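Local coordinates for protein phosphoribosylaminoimidazole-succinocarboxamide synthase (Saccharomyces cerevisiae, PDB 2CNQ) that catalyses the ATP-dependent joining of L-aspartate to carboxyaminoimidazole ribotide, giving the succinocarboxamide SAICAR in the de novo purine pathway, at residues 7-12 with 96-101; 37-42 with 261-266; 65-70 with 200-205. One frame throughout, in Å; residues are numbered along the deposited sequence. Where two conformers were deposited one is given.

Contact 1: residues 7-12 with 96-101; sequences ELDGIL and PKYKTQ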
# COMPACT_ATOMS: atom_id res chain seq x y z
N GLU A 7 -21.57 4.78 2.96
CA GLU A 7 -22.68 5.25 3.76
C GLU A 7 -23.45 4.03 4.15
O GLU A 7 -24.25 3.52 3.39
CB GLU A 7 -23.54 6.20 2.98
CG GLU A 7 -22.82 7.47 2.64
CD GLU A 7 -22.60 8.38 3.79
OE1 GLU A 7 -22.01 9.44 3.57
OE2 GLU A 7 -23.01 8.09 4.91
N LEU A 8 -23.18 3.57 5.34
CA LEU A 8 -23.76 2.34 5.81
C LEU A 8 -24.84 2.55 6.83
O LEU A 8 -25.32 1.62 7.42
CB LEU A 8 -22.71 1.39 6.36
CG LEU A 8 -21.63 0.99 5.36
CD1 LEU A 8 -20.82 -0.14 5.95
CD2 LEU A 8 -22.15 0.62 4.02
N ASP A 9 -25.27 3.79 7.00
CA ASP A 9 -26.46 4.07 7.78
C ASP A 9 -26.42 3.48 9.16
O ASP A 9 -27.43 3.07 9.72
CB ASP A 9 -27.71 3.61 7.04
CG ASP A 9 -27.96 4.46 5.82
OD1 ASP A 9 -27.72 5.67 5.90
OD2 ASP A 9 -28.36 3.93 4.80
N GLY A 10 -25.24 3.47 9.73
CA GLY A 10 -25.08 3.03 11.07
C GLY A 10 -25.20 1.57 11.26
O GLY A 10 -25.26 1.12 12.38
N ILE A 11 -25.22 0.79 10.20
CA ILE A 11 -25.41 -0.63 10.33
C ILE A 11 -24.27 -1.26 11.09
O ILE A 11 -24.47 -2.18 11.84
CB ILE A 11 -25.63 -1.24 8.99
CG1 ILE A 11 -26.99 -0.78 8.47
CG2 ILE A 11 -25.56 -2.74 9.04
CD1 ILE A 11 -27.14 -0.98 7.00
N LEU A 12 -23.07 -0.74 10.88
CA LEU A 12 -21.89 -1.11 11.63
C LEU A 12 -21.31 0.16 12.13
O LEU A 12 -21.34 1.15 11.45
CB LEU A 12 -20.86 -1.77 10.77
CG LEU A 12 -21.26 -3.04 10.09
CD1 LEU A 12 -20.15 -3.46 9.18
CD2 LEU A 12 -21.60 -4.11 11.09
N PRO A 96 -28.83 -3.78 -1.95
CA PRO A 96 -28.03 -3.13 -2.98
C PRO A 96 -27.50 -1.79 -2.62
O PRO A 96 -26.43 -1.46 -3.05
CB PRO A 96 -28.91 -3.09 -4.18
CG PRO A 96 -30.18 -3.47 -3.75
CD PRO A 96 -30.09 -4.27 -2.47
N LYS A 97 -28.23 -1.01 -1.84
CA LYS A 97 -27.74 0.28 -1.47
C LYS A 97 -26.40 0.17 -0.81
O LYS A 97 -25.58 1.05 -0.94
CB LYS A 97 -28.71 0.91 -0.51
CG LYS A 97 -28.36 2.28 -0.04
CD LYS A 97 -29.34 2.74 1.01
CE LYS A 97 -30.69 2.99 0.49
NZ LYS A 97 -31.54 3.58 1.51
N TYR A 98 -26.19 -0.89 -0.06
CA TYR A 98 -24.94 -1.11 0.63
C TYR A 98 -24.03 -1.99 -0.14
O TYR A 98 -22.84 -1.75 -0.19
CB TYR A 98 -25.23 -1.69 2.00
CG TYR A 98 -26.20 -0.84 2.75
CD1 TYR A 98 -25.89 0.45 3.10
CD2 TYR A 98 -27.46 -1.32 3.04
CE1 TYR A 98 -26.79 1.24 3.73
CE2 TYR A 98 -28.38 -0.53 3.68
CZ TYR A 98 -28.06 0.75 3.99
OH TYR A 98 -28.99 1.52 4.62
N LYS A 99 -24.55 -3.05 -0.72
CA LYS A 99 -23.70 -3.99 -1.38
C LYS A 99 -22.92 -3.33 -2.49
O LYS A 99 -21.77 -3.63 -2.70
CB LYS A 99 -24.49 -5.16 -1.86
CG LYS A 99 -23.62 -6.25 -2.33
CD LYS A 99 -24.39 -7.46 -2.73
CE LYS A 99 -23.48 -8.61 -2.93
NZ LYS A 99 -24.19 -9.60 -3.76
N THR A 100 -23.54 -2.43 -3.19
CA THR A 100 -22.84 -1.78 -4.27
C THR A 100 -21.69 -0.94 -3.76
O THR A 100 -20.76 -0.68 -4.49
CB THR A 100 -23.76 -0.93 -5.09
OG1 THR A 100 -24.36 0.01 -4.24
CG2 THR A 100 -24.77 -1.75 -5.84
N GLN A 101 -21.77 -0.49 -2.53
CA GLN A 101 -20.72 0.28 -1.95
C GLN A 101 -19.61 -0.55 -1.38
O GLN A 101 -18.57 0.02 -0.99
CB GLN A 101 -21.26 1.10 -0.80
CG GLN A 101 -22.33 2.03 -1.17
CD GLN A 101 -22.69 2.86 0.01
OE1 GLN A 101 -21.88 3.66 0.45
NE2 GLN A 101 -23.83 2.61 0.61
O HOH W 1 -30.32 5.24 3.37
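Tyr-98 reaches from the helix into the bend of 7-12, and nearly every atom beyond its CB meets something there. CG lies beside the backbone N (chi1 -53°), which tips the ring toward the loop. CD1 has Leu-8 CD2 at 3.9 Å, while CE1 borders the carbonyl of Glu-7, whose O sits in the ring plane at 3.4 Å. Ile-11 CD1 lies over one face in a CH-pi contact, offset toward the rim, 3.6 Å from both CE2 and CZ; Lys-97 CB covers the other. At the tip, Tyr-98 OH donates a very short 2.5 Å bond to Asp-9 OD2, the carboxylate almost perpendicular to the ring. Leu-8 to Ile-11 form a type I' beta turn, which places Asp-9 and Ile-11 at different parts of the same ring, just before strand 14-17 of the N-terminal antiparallel sheet; Leu-8 packs on neighbouring strands, against Tyr-24 of 21-25 and Leu-32 of 30-35. Gln-101 grips Glu-7 before that turn: its OE1 accepts from Glu-7 N (2.8 Å) and its NE2 donates to Glu-7 O (3.0 Å) from above the carbonyl plane. NE2 also donates to Lys-97 O, which fixes the amide's flip. A water joins Asp-9 OD2 to Lys-97 NZ.

Contact 2: residues 37-42 with 261-266; sequences DRISAY and QFLRDW. With ADP (adenosine-5'-diphosphate), chain F; AMZ (aminoimidazole 4-carboxamide ribonucleotide), chain C.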
# COMPACT_ATOMS: atom_id res chain seq x y z
N ASP A 37 -12.63 4.69 -3.40
CA ASP A 37 -11.98 5.17 -4.58
C ASP A 37 -11.29 6.47 -4.38
O ASP A 37 -10.84 7.07 -5.33
CB ASP A 37 -12.98 5.23 -5.70
CG ASP A 37 -13.43 3.88 -6.10
OD1 ASP A 37 -14.55 3.78 -6.65
OD2 ASP A 37 -12.70 2.91 -5.91
N ARG A 38 -11.18 6.91 -3.14
CA ARG A 38 -10.46 8.09 -2.86
C ARG A 38 -9.00 7.89 -3.22
O ARG A 38 -8.46 6.80 -3.19
CB ARG A 38 -10.56 8.44 -1.39
CG ARG A 38 -11.98 8.75 -0.96
CD ARG A 38 -12.04 9.29 0.43
NE ARG A 38 -11.52 8.40 1.43
CZ ARG A 38 -12.24 7.62 2.21
NH1 ARG A 38 -11.66 6.93 3.16
NH2 ARG A 38 -13.53 7.51 2.05
N ILE A 39 -8.34 8.97 -3.52
CA ILE A 39 -6.92 8.92 -3.74
C ILE A 39 -6.33 10.13 -3.10
O ILE A 39 -6.93 11.18 -3.07
CB ILE A 39 -6.59 8.83 -5.22
CG1 ILE A 39 -5.10 8.62 -5.45
CG2 ILE A 39 -7.10 10.02 -5.98
CD1 ILE A 39 -4.78 8.20 -6.85
N SER A 40 -5.16 9.96 -2.56
CA SER A 40 -4.49 11.01 -1.85
C SER A 40 -3.09 11.10 -2.33
O SER A 40 -2.54 10.18 -2.88
CB SER A 40 -4.51 10.68 -0.39
OG SER A 40 -3.82 9.48 -0.13
N ALA A 41 -2.49 12.24 -2.11
CA ALA A 41 -1.08 12.39 -2.40
C ALA A 41 -0.60 13.43 -1.44
O ALA A 41 -1.31 14.38 -1.15
CB ALA A 41 -0.87 12.83 -3.79
N TYR A 42 0.60 13.24 -0.95
CA TYR A 42 1.15 14.14 0.02
C TYR A 42 0.19 14.34 1.16
O TYR A 42 0.08 15.42 1.71
CB TYR A 42 1.57 15.45 -0.62
CG TYR A 42 2.47 15.24 -1.78
CD1 TYR A 42 3.75 14.81 -1.62
CD2 TYR A 42 2.03 15.48 -3.05
CE1 TYR A 42 4.57 14.65 -2.70
CE2 TYR A 42 2.82 15.33 -4.13
CZ TYR A 42 4.09 14.91 -3.96
OH TYR A 42 4.88 14.79 -5.06
N GLN A 261 2.85 7.65 -7.97
CA GLN A 261 3.82 8.66 -8.24
C GLN A 261 3.41 9.52 -9.41
O GLN A 261 3.73 10.69 -9.44
CB GLN A 261 5.20 8.08 -8.49
CG GLN A 261 6.28 9.09 -8.35
CD GLN A 261 6.37 9.57 -6.93
OE1 GLN A 261 6.28 8.78 -6.00
NE2 GLN A 261 6.56 10.86 -6.75
N PHE A 262 2.68 8.99 -10.36
CA PHE A 262 2.22 9.78 -11.45
C PHE A 262 1.42 10.95 -10.92
O PHE A 262 1.57 12.07 -11.37
CB PHE A 262 1.35 8.92 -12.32
CG PHE A 262 0.64 9.69 -13.34
CD1 PHE A 262 -0.71 9.88 -13.24
CD2 PHE A 262 1.33 10.28 -14.38
CE1 PHE A 262 -1.38 10.63 -14.16
CE2 PHE A 262 0.67 11.02 -15.30
CZ PHE A 262 -0.70 11.20 -15.19
N LEU A 263 0.51 10.68 -9.99
CA LEU A 263 -0.32 11.73 -9.45
C LEU A 263 0.49 12.64 -8.60
O LEU A 263 0.35 13.83 -8.70
CB LEU A 263 -1.45 11.13 -8.65
CG LEU A 263 -2.29 12.16 -7.93
CD1 LEU A 263 -2.98 13.11 -8.88
CD2 LEU A 263 -3.27 11.48 -7.02
N ARG A 264 1.33 12.10 -7.75
CA ARG A 264 2.18 12.95 -6.94
C ARG A 264 2.93 13.91 -7.81
O ARG A 264 2.99 15.10 -7.52
CB ARG A 264 3.16 12.10 -6.19
CG ARG A 264 2.57 11.21 -5.16
CD ARG A 264 3.64 10.43 -4.53
NE ARG A 264 3.14 9.50 -3.54
CZ ARG A 264 3.38 8.20 -3.54
NH1 ARG A 264 4.14 7.64 -4.46
NH2 ARG A 264 2.82 7.47 -2.61
N ASP A 265 3.53 13.40 -8.85
CA ASP A 265 4.34 14.23 -9.68
C ASP A 265 3.52 15.25 -10.42
O ASP A 265 3.97 16.37 -10.59
CB ASP A 265 5.15 13.38 -10.62
CG ASP A 265 6.27 12.61 -9.95
OD1 ASP A 265 6.87 11.79 -10.65
OD2 ASP A 265 6.54 12.82 -8.77
N TRP A 266 2.35 14.87 -10.86
CA TRP A 266 1.49 15.80 -11.54
C TRP A 266 1.12 16.92 -10.60
O TRP A 266 1.16 18.08 -10.95
CB TRP A 266 0.22 15.11 -12.03
CG TRP A 266 -0.65 16.04 -12.73
CD1 TRP A 266 -0.56 16.43 -14.01
CD2 TRP A 266 -1.73 16.77 -12.15
NE1 TRP A 266 -1.52 17.36 -14.29
CE2 TRP A 266 -2.26 17.57 -13.17
CE3 TRP A 266 -2.34 16.78 -10.92
CZ2 TRP A 266 -3.33 18.41 -12.97
CZ3 TRP A 266 -3.41 17.63 -10.72
CH2 TRP A 266 -3.89 18.42 -11.74
PB ADP F . -0.83 9.75 1.04
O1B ADP F . -2.06 10.39 1.61
O2B ADP F . 0.10 9.17 2.08
O3B ADP F . -1.19 8.83 -0.09
PA ADP F . 1.38 10.14 -0.22
O1A ADP F . 2.07 10.86 -1.31
O2A ADP F . 1.15 8.75 -0.70
O3A ADP F . 0.11 10.87 0.37
O5' ADP F . 2.26 10.00 1.06
C5' ADP F . 3.33 9.07 1.05
C4' ADP F . 4.24 9.18 2.26
O4' ADP F . 4.90 10.44 2.18
C3' ADP F . 3.43 9.13 3.53
O3' ADP F . 4.20 8.52 4.55
C2' ADP F . 3.22 10.59 3.80
O2' ADP F . 3.06 10.83 5.18
C1' ADP F . 4.51 11.20 3.31
N9 ADP F . 4.36 12.58 2.87
C8 ADP F . 3.31 13.05 2.22
N7 ADP F . 3.45 14.36 1.96
C5 ADP F . 4.62 14.72 2.45
C6 ADP F . 5.32 15.98 2.46
N6 ADP F . 4.73 17.06 1.89
N1 ADP F . 6.52 15.99 3.06
C2 ADP F . 7.07 14.87 3.63
N3 ADP F . 6.46 13.66 3.64
C4 ADP F . 5.24 13.55 3.06
O5 AMZ C . 0.85 5.20 2.70
C6 AMZ C . 1.89 5.56 3.21
N2 AMZ C . 1.96 6.17 4.39
C3A AMZ C . 3.16 5.30 2.56
C7A AMZ C . 3.32 4.73 1.34
N3 AMZ C . 2.45 4.19 0.47
N1 AMZ C . 4.36 5.64 3.07
C5 AMZ C . 5.26 5.27 2.18
N AMZ C . 4.64 4.72 1.11
C1 AMZ C . 5.29 4.14 -0.03
C2 AMZ C . 5.42 5.05 -1.21
C3 AMZ C . 6.63 4.52 -1.91
O2 AMZ C . 6.21 3.39 -2.65
O1 AMZ C . 4.23 5.01 -1.98
O AMZ C . 6.61 3.88 0.37
C AMZ C . 7.49 4.08 -0.73
C4 AMZ C . 8.56 5.05 -0.36
O3 AMZ C . 8.01 6.35 -0.35
P AMZ C . 9.00 7.59 -0.16
OP1 AMZ C . 9.47 7.57 1.25
O4 AMZ C . 8.12 8.79 -0.45
OP2 AMZ C . 10.14 7.47 -1.12
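Two ligands meet on a single guanidinium here: Arg-264 binds the alpha-phosphate of ADP and the ribose of AMZ at once, just where helix 261-269 packs against the short strand 40-41. This is a wall of the active site of the SAICAR synthetase fold, and the arginine belongs to both the ADP and the AMZ pockets. Its chain runs extended from CG to NE, carrying the flat group past Ala-41 with its edge toward the phosphate. NE donates to ADP O1A (2.8 Å), and NH2 makes an almost straight bond to ADP O2A (178°) while also donating to AMZ O1 (2.9 Å). NH1 is taken by Gln-261 OE1 one helical turn back, a second-shell bond that helps fix the rotation of the guanidinium; the Gln-261 amide is held in turn through NE2 by Asp-265. ADP O1A is gripped from the strand side too, by Tyr-42 N, and Asp-43, Asp-171 and Lys-260 supply further hydrogen bonds to the nucleotide. Away from the phosphate the packing is apolar: Ile-39 and Leu-263 meet tip to tip, CD1 to CD2 at 3.6 Å, and Ala-41 CB rests on Arg-264 CG at 4.0 Å. The Tyr-42 ring crosses the arginine chain, its OH 3.4 Å from Arg-264 CB and hydrogen-bonded to Thr-268 farther along the helix. Arg-264 O lies at the edge of this ring by CE2, and the adenine at the edge by CD1, with ADP N7 3.6 Å from Tyr-42 CD1.

Contact 3: residues 65-70 with 200-205; sequences FKFLSN and SKCKDY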
# COMPACT_ATOMS: atom_id res chain seq x y z
N PHE A 65 -1.61 -11.20 -0.78
CA PHE A 65 -1.80 -11.97 0.42
C PHE A 65 -1.71 -13.44 0.11
O PHE A 65 -1.12 -14.20 0.84
CB PHE A 65 -3.13 -11.66 1.07
CG PHE A 65 -3.16 -10.38 1.83
CD1 PHE A 65 -2.26 -10.15 2.84
CD2 PHE A 65 -4.14 -9.45 1.60
CE1 PHE A 65 -2.32 -9.00 3.57
CE2 PHE A 65 -4.20 -8.30 2.33
CZ PHE A 65 -3.28 -8.07 3.29
N LYS A 66 -2.31 -13.83 -1.01
CA LYS A 66 -2.30 -15.20 -1.40
C LYS A 66 -0.91 -15.60 -1.83
O LYS A 66 -0.46 -16.70 -1.51
CB LYS A 66 -3.29 -15.37 -2.52
CG LYS A 66 -3.39 -16.79 -3.02
CD LYS A 66 -4.40 -16.95 -4.12
CE LYS A 66 -5.82 -16.64 -3.68
NZ LYS A 66 -6.30 -17.46 -2.53
N PHE A 67 -0.22 -14.75 -2.58
CA PHE A 67 1.12 -15.03 -3.02
C PHE A 67 2.06 -15.26 -1.86
O PHE A 67 2.96 -16.07 -1.91
CB PHE A 67 1.60 -13.87 -3.86
CG PHE A 67 2.95 -14.04 -4.42
CD1 PHE A 67 3.20 -14.86 -5.48
CD2 PHE A 67 4.00 -13.33 -3.90
CE1 PHE A 67 4.48 -14.97 -5.98
CE2 PHE A 67 5.26 -13.44 -4.40
CZ PHE A 67 5.50 -14.25 -5.43
N LEU A 68 1.82 -14.51 -0.80
CA LEU A 68 2.66 -14.54 0.38
C LEU A 68 2.06 -15.38 1.47
O LEU A 68 2.52 -15.32 2.59
CB LEU A 68 2.86 -13.13 0.88
CG LEU A 68 3.60 -12.27 -0.09
CD1 LEU A 68 3.65 -10.87 0.45
CD2 LEU A 68 4.98 -12.78 -0.37
N SER A 69 1.06 -16.18 1.18
CA SER A 69 0.31 -16.81 2.25
C SER A 69 1.15 -17.78 3.05
O SER A 69 0.88 -17.97 4.21
CB SER A 69 -0.92 -17.51 1.72
OG SER A 69 -0.53 -18.54 0.86
N ASN A 70 2.15 -18.38 2.44
CA ASN A 70 3.05 -19.25 3.15
C ASN A 70 4.21 -18.54 3.77
O ASN A 70 4.98 -19.14 4.49
CB ASN A 70 3.57 -20.34 2.24
CG ASN A 70 2.48 -21.24 1.77
OD1 ASN A 70 1.55 -21.53 2.52
ND2 ASN A 70 2.56 -21.68 0.52
N SER A 200 11.59 -9.01 -1.40
CA SER A 200 12.44 -9.64 -2.38
C SER A 200 11.71 -10.69 -3.14
O SER A 200 11.90 -10.81 -4.34
CB SER A 200 13.65 -10.23 -1.72
OG SER A 200 14.53 -9.19 -1.39
N LYS A 201 10.90 -11.48 -2.48
CA LYS A 201 10.14 -12.49 -3.16
C LYS A 201 9.23 -11.86 -4.17
O LYS A 201 9.12 -12.31 -5.28
CB LYS A 201 9.36 -13.29 -2.16
CG LYS A 201 8.53 -14.34 -2.80
CD LYS A 201 7.83 -15.23 -1.81
CE LYS A 201 6.87 -16.13 -2.50
NZ LYS A 201 6.41 -17.22 -1.66
N CYS A 202 8.55 -10.81 -3.77
CA CYS A 202 7.65 -10.15 -4.66
C CYS A 202 8.37 -9.44 -5.77
O CYS A 202 7.92 -9.44 -6.89
CB CYS A 202 6.75 -9.21 -3.90
SG CYS A 202 5.71 -10.02 -2.74
N LYS A 203 9.50 -8.85 -5.45
CA LYS A 203 10.31 -8.17 -6.42
C LYS A 203 10.73 -9.12 -7.51
O LYS A 203 10.67 -8.81 -8.67
CB LYS A 203 11.54 -7.58 -5.75
CG LYS A 203 12.44 -6.82 -6.69
CD LYS A 203 13.82 -6.44 -6.17
CE LYS A 203 14.53 -7.50 -5.32
NZ LYS A 203 15.37 -8.45 -6.10
N ASP A 204 11.19 -10.29 -7.12
CA ASP A 204 11.68 -11.22 -8.11
C ASP A 204 10.55 -11.69 -8.98
O ASP A 204 10.70 -11.80 -10.17
CB ASP A 204 12.36 -12.37 -7.44
CG ASP A 204 13.68 -11.98 -6.86
OD1 ASP A 204 14.22 -12.82 -6.12
OD2 ASP A 204 14.18 -10.88 -7.14
N TYR A 205 9.42 -11.95 -8.37
CA TYR A 205 8.26 -12.36 -9.10
C TYR A 205 7.85 -11.29 -10.07
O TYR A 205 7.56 -11.54 -11.23
CB TYR A 205 7.14 -12.66 -8.12
CG TYR A 205 5.81 -12.73 -8.77
CD1 TYR A 205 5.38 -13.85 -9.42
CD2 TYR A 205 5.01 -11.62 -8.77
CE1 TYR A 205 4.15 -13.85 -10.05
CE2 TYR A 205 3.82 -11.59 -9.39
CZ TYR A 205 3.39 -12.72 -10.03
OH TYR A 205 2.21 -12.74 -10.70
O HOH W 2 4.26 -17.86 -3.49
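Phe-67 pushes its ring between Lys-201 and Tyr-205, overlapping both. With CG anti to the backbone N (chi1 -179°), the ring projects straight from the end of its helix to helix 185-209, where its outer rim does the touching: CZ lies 3.5 Å from Tyr-205 CB, and CE1 lies over one face of the tyrosine ring. The two rings meet obliquely, planes 47° apart and centroids 4.7 Å apart. The extended chain of Lys-201 runs obliquely across Phe-67, Lys-201 CE 3.7 Å from Phe-67 CE2, and delivers the ammonium over the face in a cation-pi contact, NZ 5.0 Å from the ring centroid. A water that accepts from NZ and donates to Phe-67 O ties that ammonium to the end of helix 53-67; the salt-bridge partner of NZ is Asp-71. Cys-202 SG rests against the notch between Phe-67 and Leu-68, in an oblique sulfur-aromatic contact with the Phe-67 ring (CE2 at 3.8 Å) and 3.7 Å from Leu-68 CD2, which in turn touches Lys-201 CD. Leu-68, the first residue to leave helical geometry, and Cys-202 both continue inward onto strand 228-245, through Leu-231 and Leu-236. Tyr-205 OH bonds to Leu-299 O of the C-terminal helix. The arrangement is helix-to-helix packing beside the mixed beta sheet of the SAICAR synthetase fold, joining the C-terminal end of helix 53-67 to the long helix 185-209.

How the contacts relate
Contact 2 is the most buried of the three and the one built round bound nucleotides; contacts 1 and 3 are only partly buried, contact 1 tying a loop to helix 96-102 and contact 3 tying two helices together. The centre of contact 1 lies about 25 Å from the centre of the chain, and the contact relies on a side-chain amide and a tyrosine hydroxyl gripping a loop. Contact 3, its centre about 14 Å from the chain's and on the opposite side of it from contact 2, meets mainly through aromatic, sulfur and aliphatic surfaces. Contacts 1 and 3 each bridge a lysine to the other segment through one water. No secondary-structure element is shared.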